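Local coordinates for BH2621 protein (Bacillus halodurans, PDB 2QML) that probably acts as an N-acyltransferase of the GNAT family, perhaps moving a fatty acyl group onto a lysine amine in siderophore biosynthesis, at residues Phe135-Arg149 with Lys174-Phe186. Sequence-based numbering, arbitrary orientation.
Sequences FQEPDTNTIVAEPDR and KIGLLMKCEQNVF
Strands 142-145 and 175-182 run antiparallel as neighbours in the central mixed sheet of this GNAT domain. Ile-143 pairs with Cys-181 and Ala-145 with Met-179 (selenomethionine) through two hydrogen bonds each. Past Ala-145 the pairing keeps its register with single bonds, Leu-177 N to Pro-147 O and Arg-149 N to Ile-175 O; Pro-147 has no N-H to offer Leu-177 O. The extended chain of Lys-174 passes over the backbone of Asp-148 and brings NZ to both Glu-146 O and Glu-146 OE2, each at 2.8 Å, the latter from above the carboxylate plane. With CG wedged between backbone N and carbonyl carbon (chi1 39°), Glu-146 curls back to this ammonium, while its OE1 is hydrogen-bonded to a glycerol, probably from the crystallisation liquor. Ile-175 CD1 lies over one face of the Arg-149 guanidinium, which is salt-bridged to Glu-168. At the other end Thr-142 OG1 donates a very short bond, 2.5 Å, to Glu-182 OE1. The Phe-135 ring is sandwiched: Ile-143 CD1 sits over its centre on one face, and Gln-183 CG makes a CH-pi contact on the opposite one, 3.9 Å from the centroid. Helices 123-135 and 152-160 pack on the sheet beside Phe-186 and Pro-147, respectively. Strand 175-182, last of the sheet in the chain, lies between 142-145 and 164-170, the insertion characteristic of the C-terminal half of the GNAT fold.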
ATOM      1  N   PHE A 135     -11.590   1.868  -2.780  1.00 20.71           N
ATOM      2  CA  PHE A 135     -12.879   1.194  -3.050  1.00 19.64           C
ATOM      3  C   PHE A 135     -14.008   2.153  -3.416  1.00 20.46           C
ATOM      4  O   PHE A 135     -15.080   1.707  -3.855  1.00 21.34           O
ATOM      5  CB  PHE A 135     -13.306   0.322  -1.865  1.00 20.96           C
ATOM      6  CG  PHE A 135     -12.746  -1.096  -1.897  1.00 23.16           C
ATOM      7  CD1 PHE A 135     -12.961  -1.924  -2.992  1.00 21.39           C
ATOM      8  CD2 PHE A 135     -12.118  -1.615  -0.779  1.00 19.49           C
ATOM      9  CE1 PHE A 135     -12.508  -3.231  -2.979  1.00 19.94           C
ATOM     10  CE2 PHE A 135     -11.654  -2.924  -0.760  1.00 21.90           C
ATOM     11  CZ  PHE A 135     -11.899  -3.726  -1.857  1.00 18.68           C
ATOM     12  N   GLN A 136     -13.789   3.471  -3.301  1.00 21.19           N
ATOM     13  CA  GLN A 136     -14.835   4.378  -3.729  1.00 21.16           C
ATOM     14  C   GLN A 136     -14.911   4.518  -5.244  1.00 22.57           C
ATOM     15  O   GLN A 136     -15.838   5.153  -5.750  1.00 23.23           O
ATOM     16  CB  GLN A 136     -14.707   5.760  -3.066  1.00 21.95           C
ATOM     17  CG  GLN A 136     -14.687   5.680  -1.593  1.00 19.09           C
ATOM     18  CD  GLN A 136     -15.848   4.911  -1.020  1.00 20.04           C
ATOM     19  OE1 GLN A 136     -16.997   5.207  -1.259  1.00 22.55           O
ATOM     20  NE2 GLN A 136     -15.525   3.860  -0.286  1.00 20.91           N
ATOM     21  N   GLU A 137     -13.934   4.004  -5.977  1.00 22.63           N
ATOM     22  CA  GLU A 137     -14.079   3.881  -7.443  1.00 20.68           C
ATOM     23  C   GLU A 137     -15.294   2.962  -7.704  1.00 23.46           C
ATOM     24  O   GLU A 137     -15.295   1.819  -7.293  1.00 21.58           O
ATOM     25  CB  GLU A 137     -12.788   3.350  -8.037  1.00 22.59           C
ATOM     26  CG  GLU A 137     -12.907   2.998  -9.495  1.00 32.32           C
ATOM     27  CD  GLU A 137     -13.062   4.216 -10.384  1.00 43.29           C
ATOM     28  OE1 GLU A 137     -12.402   5.235 -10.088  1.00 38.86           O
ATOM     29  OE2 GLU A 137     -13.803   4.107 -11.379  1.00 42.12           O
ATOM     30  N   PRO A 138     -16.358   3.467  -8.363  1.00 22.60           N
ATOM     31  CA  PRO A 138     -17.587   2.616  -8.426  1.00 23.73           C
ATOM     32  C   PRO A 138     -17.425   1.229  -9.047  1.00 24.85           C
ATOM     33  O   PRO A 138     -18.034   0.294  -8.560  1.00 27.61           O
ATOM     34  CB  PRO A 138     -18.577   3.488  -9.219  1.00 25.04           C
ATOM     35  CG  PRO A 138     -18.098   4.892  -8.911  1.00 24.86           C
ATOM     36  CD  PRO A 138     -16.617   4.812  -8.928  1.00 25.32           C
ATOM     37  N   ASP A 139     -16.597   1.085 -10.062  1.00 23.98           N
ATOM     38  CA  ASP A 139     -16.515  -0.223 -10.696  1.00 26.03           C
ATOM     39  C   ASP A 139     -15.450  -1.128 -10.095  1.00 23.33           C
ATOM     40  O   ASP A 139     -15.342  -2.285 -10.505  1.00 25.80           O
ATOM     41  CB  ASP A 139     -16.254  -0.030 -12.184  1.00 27.43           C
ATOM     42  CG  ASP A 139     -17.410   0.690 -12.902  1.00 38.55           C
ATOM     43  OD1 ASP A 139     -18.584   0.438 -12.536  1.00 38.05           O
ATOM     44  OD2 ASP A 139     -17.121   1.493 -13.831  1.00 44.76           O
ATOM     45  N   THR A 140     -14.680  -0.633  -9.139  1.00 23.15           N
ATOM     46  CA  THR A 140     -13.692  -1.506  -8.480  1.00 21.09           C
ATOM     47  C   THR A 140     -14.345  -2.364  -7.401  1.00 22.31           C
ATOM     48  O   THR A 140     -14.840  -1.843  -6.408  1.00 24.19           O
ATOM     49  CB  THR A 140     -12.551  -0.711  -7.849  1.00 17.71           C
ATOM     50  OG1 THR A 140     -11.836  -0.040  -8.886  1.00 23.02           O
ATOM     51  CG2 THR A 140     -11.627  -1.642  -7.042  1.00 20.00           C
ATOM     52  N   ASN A 141     -14.320  -3.685  -7.592  1.00 21.23           N
ATOM     53  CA  ASN A 141     -14.868  -4.620  -6.599  1.00 22.26           C
ATOM     54  C   ASN A 141     -13.812  -5.403  -5.862  1.00 21.54           C
ATOM     55  O   ASN A 141     -14.101  -6.025  -4.847  1.00 22.77           O
ATOM     56  CB  ASN A 141     -15.760  -5.633  -7.288  1.00 23.73           C
ATOM     57  CG  ASN A 141     -16.836  -4.990  -8.126  1.00 35.26           C
ATOM     58  OD1 ASN A 141     -17.530  -4.078  -7.682  1.00 38.26           O
ATOM     59  ND2 ASN A 141     -16.982  -5.465  -9.363  1.00 39.16           N
ATOM     60  N   THR A 142     -12.584  -5.359  -6.360  1.00 24.08           N
ATOM     61  CA  THR A 142     -11.505  -6.173  -5.813  1.00 23.06           C
ATOM     62  C   THR A 142     -10.224  -5.394  -5.773  1.00 22.19           C
ATOM     63  O   THR A 142      -9.881  -4.694  -6.748  1.00 24.16           O
ATOM     64  CB  THR A 142     -11.283  -7.470  -6.672  1.00 21.79           C
ATOM     65  OG1 THR A 142     -12.545  -8.134  -6.837  1.00 24.73           O
ATOM     66  CG2 THR A 142     -10.173  -8.412  -6.024  1.00 23.85           C
ATOM     67  N   ILE A 143      -9.515  -5.486  -4.644  1.00 22.08           N
ATOM     68  CA  ILE A 143      -8.172  -4.948  -4.515  1.00 22.64           C
ATOM     69  C   ILE A 143      -7.238  -6.132  -4.214  1.00 21.98           C
ATOM     70  O   ILE A 143      -7.560  -6.974  -3.413  1.00 22.64           O
ATOM     71  CB  ILE A 143      -8.033  -3.866  -3.427  1.00 24.71           C
ATOM     72  CG1 ILE A 143      -8.906  -2.633  -3.754  1.00 30.66           C
ATOM     73  CG2 ILE A 143      -6.572  -3.419  -3.290  1.00 24.06           C
ATOM     74  CD1 ILE A 143      -9.016  -1.605  -2.646  1.00 25.52           C
ATOM     75  N   VAL A 144      -6.098  -6.176  -4.897  1.00 18.80           N
ATOM     76  CA  VAL A 144      -5.125  -7.235  -4.747  1.00 21.48           C
ATOM     77  C   VAL A 144      -3.822  -6.709  -4.148  1.00 21.44           C
ATOM     78  O   VAL A 144      -3.486  -5.517  -4.188  1.00 23.35           O
ATOM     79  CB  VAL A 144      -4.832  -7.971  -6.084  1.00 21.46           C
ATOM     80  CG1 VAL A 144      -6.129  -8.481  -6.730  1.00 23.57           C
ATOM     81  CG2 VAL A 144      -3.978  -7.090  -7.047  1.00 21.13           C
ATOM     82  N   ALA A 145      -3.095  -7.643  -3.566  1.00 20.12           N
ATOM     83  CA  ALA A 145      -1.775  -7.415  -2.974  1.00 19.79           C
ATOM     84  C   ALA A 145      -0.955  -8.689  -3.269  1.00 22.51           C
ATOM     85  O   ALA A 145      -1.519  -9.801  -3.420  1.00 22.37           O
ATOM     86  CB  ALA A 145      -1.886  -7.181  -1.521  1.00 22.63           C
ATOM     87  N   GLU A 146       0.361  -8.500  -3.418  1.00 21.70           N
ATOM     88  CA  GLU A 146       1.296  -9.609  -3.660  1.00 23.74           C
ATOM     89  C   GLU A 146       2.549  -9.458  -2.791  1.00 23.29           C
ATOM     90  O   GLU A 146       3.649  -9.402  -3.333  1.00 25.68           O
ATOM     91  CB  GLU A 146       1.591  -9.761  -5.178  1.00 24.09           C
ATOM     92  CG  GLU A 146       1.732  -8.454  -5.988  1.00 28.93           C
ATOM     93  CD  GLU A 146       2.727  -7.490  -5.354  1.00 32.64           C
ATOM     94  OE1 GLU A 146       2.314  -6.847  -4.358  1.00 34.59           O
ATOM     95  OE2 GLU A 146       3.916  -7.382  -5.801  1.00 28.96           O
ATOM     96  N   PRO A 147       2.368  -9.488  -1.446  1.00 21.20           N
ATOM     97  CA  PRO A 147       3.501  -9.428  -0.561  1.00 22.49           C
ATOM     98  C   PRO A 147       4.487 -10.565  -0.870  1.00 21.51           C
ATOM     99  O   PRO A 147       4.040 -11.654  -1.274  1.00 20.84           O
ATOM    100  CB  PRO A 147       2.876  -9.665   0.826  1.00 22.19           C
ATOM    101  CG  PRO A 147       1.528 -10.383   0.548  1.00 19.74           C
ATOM    102  CD  PRO A 147       1.088  -9.719  -0.723  1.00 21.64           C
ATOM    103  N   ASP A 148       5.781 -10.328  -0.690  1.00 20.39           N
ATOM    104  CA  ASP A 148       6.752 -11.390  -0.706  1.00 21.49           C
ATOM    105  C   ASP A 148       6.237 -12.531   0.174  1.00 22.75           C
ATOM    106  O   ASP A 148       5.779 -12.288   1.315  1.00 21.23           O
ATOM    107  CB  ASP A 148       8.089 -10.867  -0.203  1.00 22.14           C
ATOM    108  CG  ASP A 148       9.199 -11.844  -0.384  1.00 23.90           C
ATOM    109  OD1 ASP A 148       9.220 -12.915   0.273  1.00 26.60           O
ATOM    110  OD2 ASP A 148      10.099 -11.528  -1.148  1.00 27.21           O
ATOM    111  N   ARG A 149       6.331 -13.779  -0.293  1.00 20.12           N
ATOM    112  CA  ARG A 149       5.785 -14.896   0.488  1.00 22.53           C
ATOM    113  C   ARG A 149       6.418 -15.084   1.870  1.00 21.53           C
ATOM    114  O   ARG A 149       5.841 -15.741   2.771  1.00 23.65           O
ATOM    115  CB  ARG A 149       5.870 -16.188  -0.326  1.00 21.50           C
ATOM    116  CG  ARG A 149       7.270 -16.660  -0.576  1.00 22.75           C
ATOM    117  CD  ARG A 149       7.229 -18.047  -1.183  1.00 24.14           C
ATOM    118  NE  ARG A 149       8.577 -18.523  -1.384  1.00 24.23           N
ATOM    119  CZ  ARG A 149       8.881 -19.811  -1.594  1.00 23.42           C
ATOM    120  NH1 ARG A 149       7.939 -20.724  -1.603  1.00 22.83           N
ATOM    121  NH2 ARG A 149      10.130 -20.172  -1.737  1.00 22.66           N
ATOM    122  N   LYS A 174      10.524 -11.541  -6.906  1.00 26.81           N
ATOM    123  CA  LYS A 174      10.197 -12.281  -5.713  1.00 24.79           C
ATOM    124  C   LYS A 174       9.215 -13.391  -6.030  1.00 21.55           C
ATOM    125  O   LYS A 174       8.621 -13.401  -7.106  1.00 21.29           O
ATOM    126  CB  LYS A 174       9.492 -11.366  -4.688  1.00 24.44           C
ATOM    127  CG  LYS A 174       8.251 -10.703  -5.187  1.00 23.30           C
ATOM    128  CD  LYS A 174       7.613  -9.744  -4.178  1.00 26.06           C
ATOM    129  CE  LYS A 174       6.574  -8.874  -4.805  1.00 26.38           C
ATOM    130  NZ  LYS A 174       5.925  -7.885  -3.906  1.00 24.33           N
ATOM    131  N   ILE A 175       9.019 -14.265  -5.067  1.00 21.64           N
ATOM    132  CA  ILE A 175       7.861 -15.128  -5.093  1.00 23.03           C
ATOM    133  C   ILE A 175       6.869 -14.424  -4.144  1.00 21.01           C
ATOM    134  O   ILE A 175       7.086 -14.351  -2.953  1.00 21.66           O
ATOM    135  CB  ILE A 175       8.096 -16.576  -4.692  1.00 22.05           C
ATOM    136  CG1 ILE A 175       9.147 -17.238  -5.597  1.00 23.42           C
ATOM    137  CG2 ILE A 175       6.752 -17.364  -4.762  1.00 21.21           C
ATOM    138  CD1 ILE A 175       9.490 -18.667  -5.217  1.00 22.59           C
ATOM    139  N   GLY A 176       5.807 -13.884  -4.710  1.00 21.22           N
ATOM    140  CA  GLY A 176       4.790 -13.227  -3.938  1.00 19.68           C
ATOM    141  C   GLY A 176       3.661 -14.182  -3.606  1.00 18.79           C
ATOM    142  O   GLY A 176       3.600 -15.280  -4.166  1.00 20.43           O
ATOM    143  N   LEU A 177       2.814 -13.767  -2.672  1.00 17.61           N
ATOM    144  CA  LEU A 177       1.579 -14.460  -2.346  1.00 18.07           C
ATOM    145  C   LEU A 177       0.490 -13.539  -2.870  1.00 17.89           C
ATOM    146  O   LEU A 177       0.279 -12.450  -2.322  1.00 20.33           O
ATOM    147  CB  LEU A 177       1.423 -14.762  -0.856  1.00 18.59           C
ATOM    148  CG  LEU A 177       0.130 -15.494  -0.470  1.00 21.24           C
ATOM    149  CD1 LEU A 177       0.047 -16.911  -1.055  1.00 22.40           C
ATOM    150  CD2 LEU A 177      -0.008 -15.486   1.060  1.00 22.55           C
ATOM    151  N   LEU A 178      -0.152 -13.927  -3.961  1.00 20.76           N
ATOM    152  CA  LEU A 178      -1.281 -13.145  -4.484  1.00 21.66           C
ATOM    153  C   LEU A 178      -2.459 -13.287  -3.506  1.00 22.41           C
ATOM    154  O   LEU A 178      -2.837 -14.408  -3.131  1.00 20.01           O
ATOM    155  CB  LEU A 178      -1.638 -13.582  -5.891  1.00 21.59           C
ATOM    156  CG  LEU A 178      -2.852 -12.933  -6.571  1.00 21.06           C
ATOM    157  CD1 LEU A 178      -2.692 -11.407  -6.727  1.00 19.76           C
ATOM    158  CD2 LEU A 178      -3.198 -13.614  -7.950  1.00 23.38           C
HETATM  159  N   MSE A 179      -3.017 -12.153  -3.099  1.00 21.30           N
HETATM  160  CA  MSE A 179      -4.132 -12.070  -2.162  1.00 20.39           C
HETATM  161  C   MSE A 179      -5.159 -11.115  -2.755  1.00 19.77           C
HETATM  162  O   MSE A 179      -4.772 -10.115  -3.383  1.00 21.84           O
HETATM  163  CB  MSE A 179      -3.677 -11.560  -0.815  1.00 20.39           C
HETATM  164  CG  MSE A 179      -2.540 -12.347  -0.280  1.00 20.38           C
HETATM  165 SE   MSE A 179      -1.913 -11.668   1.443  0.75 25.68          SE
HETATM  166  CE  MSE A 179      -3.292 -12.370   2.635  1.00 19.03           C
ATOM    167  N   LYS A 180      -6.437 -11.437  -2.591  1.00 20.74           N
ATOM    168  CA  LYS A 180      -7.532 -10.613  -3.095  1.00 21.17           C
ATOM    169  C   LYS A 180      -8.469 -10.198  -1.987  1.00 23.03           C
ATOM    170  O   LYS A 180      -8.847 -11.007  -1.149  1.00 22.10           O
ATOM    171  CB  LYS A 180      -8.348 -11.329  -4.168  1.00 21.68           C
ATOM    172  CG  LYS A 180      -7.524 -11.826  -5.342  1.00 29.97           C
ATOM    173  CD  LYS A 180      -8.340 -12.114  -6.642  1.00 33.95           C
ATOM    174  CE  LYS A 180      -9.429 -13.107  -6.530  1.00 45.21           C
ATOM    175  NZ  LYS A 180     -10.080 -13.249  -7.892  1.00 44.19           N
ATOM    176  N   CYS A 181      -8.851  -8.925  -1.997  1.00 19.84           N
ATOM    177  CA  CYS A 181      -9.813  -8.378  -1.047  1.00 22.70           C
ATOM    178  C   CYS A 181     -11.032  -7.889  -1.832  1.00 21.99           C
ATOM    179  O   CYS A 181     -10.901  -7.004  -2.656  1.00 22.19           O
ATOM    180  CB  CYS A 181      -9.185  -7.260  -0.284  1.00 25.97           C
ATOM    181  SG  CYS A 181     -10.257  -6.672   1.052  1.00 28.94           S
ATOM    182  N   GLU A 182     -12.176  -8.513  -1.595  1.00 23.66           N
ATOM    183  CA  GLU A 182     -13.440  -8.167  -2.212  1.00 21.61           C
ATOM    184  C   GLU A 182     -14.087  -7.061  -1.394  1.00 22.70           C
ATOM    185  O   GLU A 182     -14.020  -7.044  -0.161  1.00 21.06           O
ATOM    186  CB  GLU A 182     -14.352  -9.382  -2.257  1.00 23.71           C
ATOM    187  CG  GLU A 182     -13.790 -10.580  -2.946  1.00 27.73           C
ATOM    188  CD  GLU A 182     -13.181 -10.296  -4.330  1.00 36.14           C
ATOM    189  OE1 GLU A 182     -13.635  -9.354  -5.003  1.00 32.54           O
ATOM    190  OE2 GLU A 182     -12.248 -11.034  -4.750  1.00 33.92           O
ATOM    191  N   GLN A 183     -14.756  -6.140  -2.056  1.00 21.73           N
ATOM    192  CA  GLN A 183     -15.276  -5.001  -1.316  1.00 23.81           C
ATOM    193  C   GLN A 183     -16.257  -5.344  -0.177  1.00 23.38           C
ATOM    194  O   GLN A 183     -16.180  -4.694   0.877  1.00 23.15           O
ATOM    195  CB  GLN A 183     -15.941  -3.953  -2.245  1.00 23.90           C
ATOM    196  CG  GLN A 183     -16.143  -2.627  -1.503  1.00 26.73           C
ATOM    197  CD  GLN A 183     -16.702  -1.505  -2.351  1.00 28.43           C
ATOM    198  OE1 GLN A 183     -16.961  -1.685  -3.545  1.00 30.51           O
ATOM    199  NE2 GLN A 183     -16.893  -0.321  -1.737  1.00 28.77           N
ATOM    200  N   ASN A 184     -17.161  -6.303  -0.372  0.50 24.07           N
ATOM    201  CA  ASN A 184     -18.154  -6.629   0.670  0.50 23.50           C
ATOM    202  C   ASN A 184     -17.440  -7.131   1.939  0.50 24.24           C
ATOM    203  O   ASN A 184     -17.842  -6.774   3.045  0.50 22.09           O
ATOM    204  CB  ASN A 184     -19.231  -7.639   0.187  0.50 23.71           C
ATOM    205  CG  ASN A 184     -20.301  -7.022  -0.753  0.50 27.63           C
ATOM    206  OD1 ASN A 184     -20.429  -5.802  -0.889  0.50 35.51           O
ATOM    207  ND2 ASN A 184     -21.093  -7.895  -1.385  0.50 35.88           N
ATOM    208  N   VAL A 185     -16.373  -7.917   1.767  1.00 25.34           N
ATOM    209  CA  VAL A 185     -15.595  -8.427   2.892  1.00 23.42           C
ATOM    210  C   VAL A 185     -14.884  -7.252   3.583  1.00 24.16           C
ATOM    211  O   VAL A 185     -14.888  -7.138   4.812  1.00 23.57           O
ATOM    212  CB  VAL A 185     -14.582  -9.534   2.450  1.00 24.13           C
ATOM    213  CG1 VAL A 185     -13.591  -9.878   3.588  1.00 25.56           C
ATOM    214  CG2 VAL A 185     -15.345 -10.759   1.938  1.00 26.60           C
ATOM    215  N   PHE A 186     -14.248  -6.401   2.788  1.00 23.49           N
ATOM    216  CA  PHE A 186     -13.535  -5.228   3.314  1.00 22.27           C
ATOM    217  C   PHE A 186     -14.417  -4.312   4.161  1.00 20.74           C
ATOM    218  O   PHE A 186     -14.044  -3.890   5.278  1.00 22.39           O
ATOM    219  CB  PHE A 186     -12.918  -4.378   2.185  1.00 20.97           C
ATOM    220  CG  PHE A 186     -12.364  -3.082   2.694  1.00 24.44           C
ATOM    221  CD1 PHE A 186     -11.171  -3.077   3.411  1.00 22.14           C
ATOM    222  CD2 PHE A 186     -13.075  -1.891   2.599  1.00 24.59           C
ATOM    223  CE1 PHE A 186     -10.668  -1.900   3.939  1.00 26.99           C
ATOM    224  CE2 PHE A 186     -12.584  -0.742   3.132  1.00 22.93           C
ATOM    225  CZ  PHE A 186     -11.400  -0.744   3.807  1.00 26.20           C
TER
HETATM  226  O   HOH W   1     -18.172   1.927  -3.221  1.00 42.48           O
HETATM  227  O   HOH W   2     -17.992  -3.471  -5.053  1.00 35.90           O
HETATM  228  O   HOH W   3      10.601 -14.035  -2.645  1.00 24.88           O